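Local coordinates for 3-oxo-tetronate kinase (PDB 5DMH), which catalyses the ATP-dependent phosphorylation of 3-oxo-tetronate at its 4-position, giving 3-oxo-tetronate 4-phosphate and ADP, at residues P32-I37 and Q111-Y116; M56-T61 and A78-L83. One frame throughout, in Å; residues are numbered along the deposited sequence.

Contact 1. Residues P32-I37 and Q111-Y116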
# COMPACT_ATOMS: atom_id res chain seq x y z
N PRO A 32 -1.77 -2.72 22.14
CA PRO A 32 -1.97 -3.18 20.76
C PRO A 32 -1.58 -4.65 20.59
O PRO A 32 -0.66 -5.13 21.25
CB PRO A 32 -1.04 -2.28 19.95
CG PRO A 32 -0.85 -1.07 20.79
CD PRO A 32 -0.91 -1.53 22.21
N LEU A 33 -2.30 -5.33 19.71
CA LEU A 33 -2.13 -6.76 19.50
C LEU A 33 -1.33 -7.03 18.23
O LEU A 33 -0.50 -7.93 18.20
CB LEU A 33 -3.49 -7.40 19.35
CG LEU A 33 -4.31 -7.51 20.63
CD1 LEU A 33 -5.74 -7.88 20.33
CD2 LEU A 33 -3.67 -8.53 21.57
N LEU A 34 -1.59 -6.25 17.20
CA LEU A 34 -1.06 -6.51 15.87
C LEU A 34 -0.25 -5.34 15.34
O LEU A 34 -0.76 -4.22 15.27
CB LEU A 34 -2.22 -6.79 14.91
CG LEU A 34 -1.86 -7.32 13.52
CD1 LEU A 34 -1.31 -8.74 13.58
CD2 LEU A 34 -3.08 -7.28 12.63
N GLY A 35 1.00 -5.61 14.96
CA GLY A 35 1.88 -4.56 14.47
C GLY A 35 2.21 -4.80 13.01
O GLY A 35 2.59 -5.90 12.65
N CYS A 36 2.01 -3.79 12.16
CA CYS A 36 2.10 -3.98 10.73
C CYS A 36 3.10 -2.98 10.16
O CYS A 36 3.20 -1.85 10.62
CB CYS A 36 0.75 -3.77 10.08
SG CYS A 36 -0.59 -4.72 10.84
N ILE A 37 3.86 -3.45 9.20
CA ILE A 37 4.83 -2.65 8.50
C ILE A 37 4.47 -2.69 7.04
O ILE A 37 4.52 -3.77 6.43
CB ILE A 37 6.22 -3.23 8.70
CG1 ILE A 37 6.56 -3.23 10.19
CG2 ILE A 37 7.23 -2.43 7.92
CD1 ILE A 37 7.79 -4.06 10.51
N GLN A 111 1.85 -10.09 17.29
CA GLN A 111 1.97 -10.67 15.96
C GLN A 111 2.19 -9.52 14.99
O GLN A 111 1.78 -8.40 15.25
CB GLN A 111 0.71 -11.42 15.58
CG GLN A 111 0.76 -12.11 14.25
CD GLN A 111 -0.50 -12.93 13.99
OE1 GLN A 111 -1.62 -12.42 14.08
NE2 GLN A 111 -0.33 -14.22 13.69
N PHE A 112 2.87 -9.82 13.89
CA PHE A 112 3.30 -8.78 12.97
C PHE A 112 2.91 -9.13 11.56
O PHE A 112 2.83 -10.32 11.19
CB PHE A 112 4.81 -8.59 13.10
CG PHE A 112 5.22 -8.29 14.50
CD1 PHE A 112 5.48 -9.33 15.39
CD2 PHE A 112 5.27 -6.99 14.96
CE1 PHE A 112 5.82 -9.05 16.70
CE2 PHE A 112 5.61 -6.70 16.28
CZ PHE A 112 5.88 -7.72 17.15
N VAL A 113 2.58 -8.09 10.80
CA VAL A 113 2.29 -8.23 9.38
C VAL A 113 3.23 -7.35 8.57
O VAL A 113 3.43 -6.18 8.91
CB VAL A 113 0.85 -7.83 9.05
CG1 VAL A 113 0.64 -7.76 7.51
CG2 VAL A 113 -0.13 -8.80 9.69
N PHE A 114 3.86 -7.95 7.56
CA PHE A 114 4.61 -7.22 6.53
C PHE A 114 3.72 -7.11 5.32
O PHE A 114 3.33 -8.11 4.69
CB PHE A 114 5.95 -7.88 6.23
CG PHE A 114 6.69 -7.32 5.05
CD1 PHE A 114 6.76 -5.97 4.78
CD2 PHE A 114 7.40 -8.19 4.22
CE1 PHE A 114 7.51 -5.49 3.71
CE2 PHE A 114 8.14 -7.73 3.15
CZ PHE A 114 8.17 -6.37 2.88
N LYS A 115 3.40 -5.87 5.01
CA LYS A 115 2.44 -5.56 3.96
C LYS A 115 3.13 -4.96 2.73
O LYS A 115 3.82 -3.95 2.80
CB LYS A 115 1.39 -4.60 4.51
CG LYS A 115 0.58 -3.78 3.49
CD LYS A 115 -0.46 -4.64 2.76
CE LYS A 115 -1.24 -3.86 1.70
NZ LYS A 115 -0.38 -3.44 0.56
N TYR A 116 2.93 -5.62 1.61
CA TYR A 116 3.44 -5.18 0.33
C TYR A 116 2.29 -5.26 -0.71
O TYR A 116 1.13 -5.54 -0.40
CB TYR A 116 4.67 -5.99 -0.08
CG TYR A 116 4.52 -7.48 0.11
CD1 TYR A 116 3.67 -8.20 -0.68
CD2 TYR A 116 5.18 -8.14 1.13
CE1 TYR A 116 3.50 -9.55 -0.50
CE2 TYR A 116 5.03 -9.46 1.33
CZ TYR A 116 4.19 -10.18 0.52
OH TYR A 116 4.04 -11.52 0.75
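Leu34 to Ile37 pair in parallel register with Gln111 to Phe114, as neighbouring strands of the helix-flanked α/β sheet of the sugar-binding domain. Gly35 N bonds to Gln111 O at 2.9 Å, and the pairing runs on to Lys115 N, which meets Ile37 O at 2.8 Å. At the other end, Gln111 N reaches Leu33 O only weakly. Gln111 leaves the strand on the side of Leu34 and Val113, and the two side chains of Leu34 and Gln111 run side by side. Gln111 CB lies 3.9 Å from Leu34 CD1, Gln111 CG keeps a similar distance, and Gln111 OE1 comes to 3.7 Å from the same methyl. NE2 at the tip hydrogen-bonds to Leu249 O, which helps fix the amide while its oxygen rests against the methyl of Leu34. Leu34 CD1 also touches Val113 CG2, and Cys36 SG packs on Val113 CB; helix 41-53 lies over Leu34 and Cys36. Helices 90-106 and 128-139 pack against the other face, which carries Ile37, Phe112 and Phe114. There CG of Phe114 stands anti to the backbone N (chi1 171°), and the ring meets Ile37 O at its edge, in the ring plane, with Phe114 CD1 3.5 Å from that oxygen.

Contact 2. Residues M56-T61 and A78-L83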
# COMPACT_ATOMS: atom_id res chain seq x y z
N MSE A 56 -10.87 -4.25 14.27
CA MSE A 56 -9.72 -3.81 15.08
C MSE A 56 -9.52 -2.31 14.96
O MSE A 56 -9.37 -1.80 13.86
CB MSE A 56 -8.44 -4.54 14.68
CG MSE A 56 -8.35 -5.97 15.15
SE MSE A 56 -6.59 -6.75 14.66
CE MSE A 56 -5.69 -6.58 16.39
N ARG A 57 -9.60 -1.60 16.09
CA ARG A 57 -9.29 -0.17 16.08
C ARG A 57 -7.84 -0.05 15.62
O ARG A 57 -6.95 -0.71 16.14
CB ARG A 57 -9.47 0.43 17.46
CG ARG A 57 -10.91 0.51 17.87
CD ARG A 57 -11.10 1.01 19.27
NE ARG A 57 -12.52 1.16 19.55
CZ ARG A 57 -13.03 1.40 20.76
NH1 ARG A 57 -12.23 1.51 21.81
NH2 ARG A 57 -14.34 1.51 20.91
N THR A 58 -7.61 0.78 14.61
CA THR A 58 -6.30 0.86 13.98
C THR A 58 -5.83 2.29 13.87
O THR A 58 -6.61 3.17 13.55
CB THR A 58 -6.34 0.23 12.59
OG1 THR A 58 -6.71 -1.14 12.70
CG2 THR A 58 -4.97 0.31 11.89
N VAL A 59 -4.55 2.51 14.16
CA VAL A 59 -3.90 3.79 13.90
C VAL A 59 -2.76 3.61 12.91
O VAL A 59 -1.95 2.68 13.03
CB VAL A 59 -3.38 4.45 15.20
CG1 VAL A 59 -2.45 5.63 14.87
CG2 VAL A 59 -4.56 4.91 16.07
N GLN A 60 -2.72 4.46 11.89
CA GLN A 60 -1.63 4.44 10.92
C GLN A 60 -0.66 5.56 11.26
O GLN A 60 -1.07 6.71 11.43
CB GLN A 60 -2.15 4.64 9.49
CG GLN A 60 -1.04 4.88 8.50
CD GLN A 60 -1.52 4.76 7.08
OE1 GLN A 60 -2.51 4.09 6.81
NE2 GLN A 60 -0.82 5.41 6.16
N THR A 61 0.62 5.23 11.39
CA THR A 61 1.64 6.22 11.65
C THR A 61 2.47 6.39 10.39
O THR A 61 2.64 5.47 9.61
CB THR A 61 2.58 5.82 12.82
OG1 THR A 61 3.32 4.65 12.47
CG2 THR A 61 1.79 5.59 14.09
N ALA A 78 -4.58 -2.33 16.63
CA ALA A 78 -3.59 -2.58 15.59
C ALA A 78 -2.89 -1.30 15.24
O ALA A 78 -3.51 -0.24 15.29
CB ALA A 78 -4.24 -3.16 14.32
N LEU A 79 -1.61 -1.40 14.91
CA LEU A 79 -0.81 -0.25 14.51
C LEU A 79 -0.23 -0.56 13.15
O LEU A 79 0.30 -1.67 12.94
CB LEU A 79 0.33 -0.05 15.51
CG LEU A 79 -0.06 0.30 16.95
CD1 LEU A 79 1.15 0.25 17.85
CD2 LEU A 79 -0.68 1.66 17.00
N VAL A 80 -0.34 0.38 12.22
CA VAL A 80 0.21 0.22 10.87
C VAL A 80 1.24 1.31 10.60
O VAL A 80 0.90 2.48 10.49
CB VAL A 80 -0.87 0.30 9.76
CG1 VAL A 80 -0.21 0.16 8.37
CG2 VAL A 80 -1.93 -0.81 9.93
N VAL A 81 2.51 0.90 10.51
CA VAL A 81 3.59 1.82 10.18
C VAL A 81 3.78 1.93 8.66
O VAL A 81 4.14 0.96 7.99
CB VAL A 81 4.91 1.39 10.87
CG1 VAL A 81 6.05 2.34 10.48
CG2 VAL A 81 4.74 1.31 12.38
N ALA A 82 3.54 3.12 8.12
CA ALA A 82 3.75 3.40 6.72
C ALA A 82 5.21 3.78 6.42
O ALA A 82 5.75 4.75 6.98
CB ALA A 82 2.82 4.53 6.30
N LEU A 83 5.85 3.00 5.57
CA LEU A 83 7.18 3.29 5.05
C LEU A 83 7.12 3.58 3.55
O LEU A 83 6.20 3.12 2.87
CB LEU A 83 8.13 2.11 5.27
CG LEU A 83 8.30 1.59 6.69
CD1 LEU A 83 9.29 0.42 6.73
CD2 LEU A 83 8.72 2.73 7.65
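Val80 O is approached by two consecutive residues of the neighbouring strand: Thr61 N donates a hydrogen bond to it at 2.9 Å, and Gln60 CA adds a CH···O contact at 3.2 Å. Ala78 O receives Val59 N and the CA of Thr58 in the same manner, while Val59 O and Thr61 O accept Val80 N and Ala82 N in return. On the face under helix 41-53, the side chains of Thr58 and Val80 cross at a slant, with their CG2 methyls 3.8 Å apart. Thr58 OG1 rests 3.6 Å from Ala78 CB and bonds to Met56 O from above that carbonyl's plane. The extended Gln60 brings NE2 within 3.7 Å of Ala82 CB, and this nitrogen is buried without a polar partner in the model. Across the sheet, Thr61 has OG1 between its backbone N and carbonyl carbon (chi1 65°), which lays the hydroxyl against Val81 CG2 at 3.6 Å while it bonds to Gly63 O. Val81 and Leu79 on this face pack on helix 90-106, and Val59 CB touches Leu79 CD2. Val59, bonded through N and O to the residues flanking Leu79, marks a parallel pair; helices on both faces make it characteristic of an α/β sheet.

The two contacts meet where strands 34-38 and 78-82 lie next to each other, probably bonded from Cys36 N to Leu79 O and from Val81 N to Cys36 O. Four parallel strands thus run in the order 111-115, 34-38, 78-82, 58-62, with helix 41-53 against one face and helix 90-106 against the other. Contact 1 is wholly buried; its phenylalanines touch only backbone of the partner strand and pack on the helices. Contact 2 is mostly buried but reaches solvent at Arg57 and partly at Thr58 and Val59, and threonines and a glutamine join its aliphatic packing. Its outer strand pairs with strand 407-415 through a backbone hydrogen bond between Gln60 and Leu408, consistent with this edge joining the sugar-binding and nucleotide-binding parts.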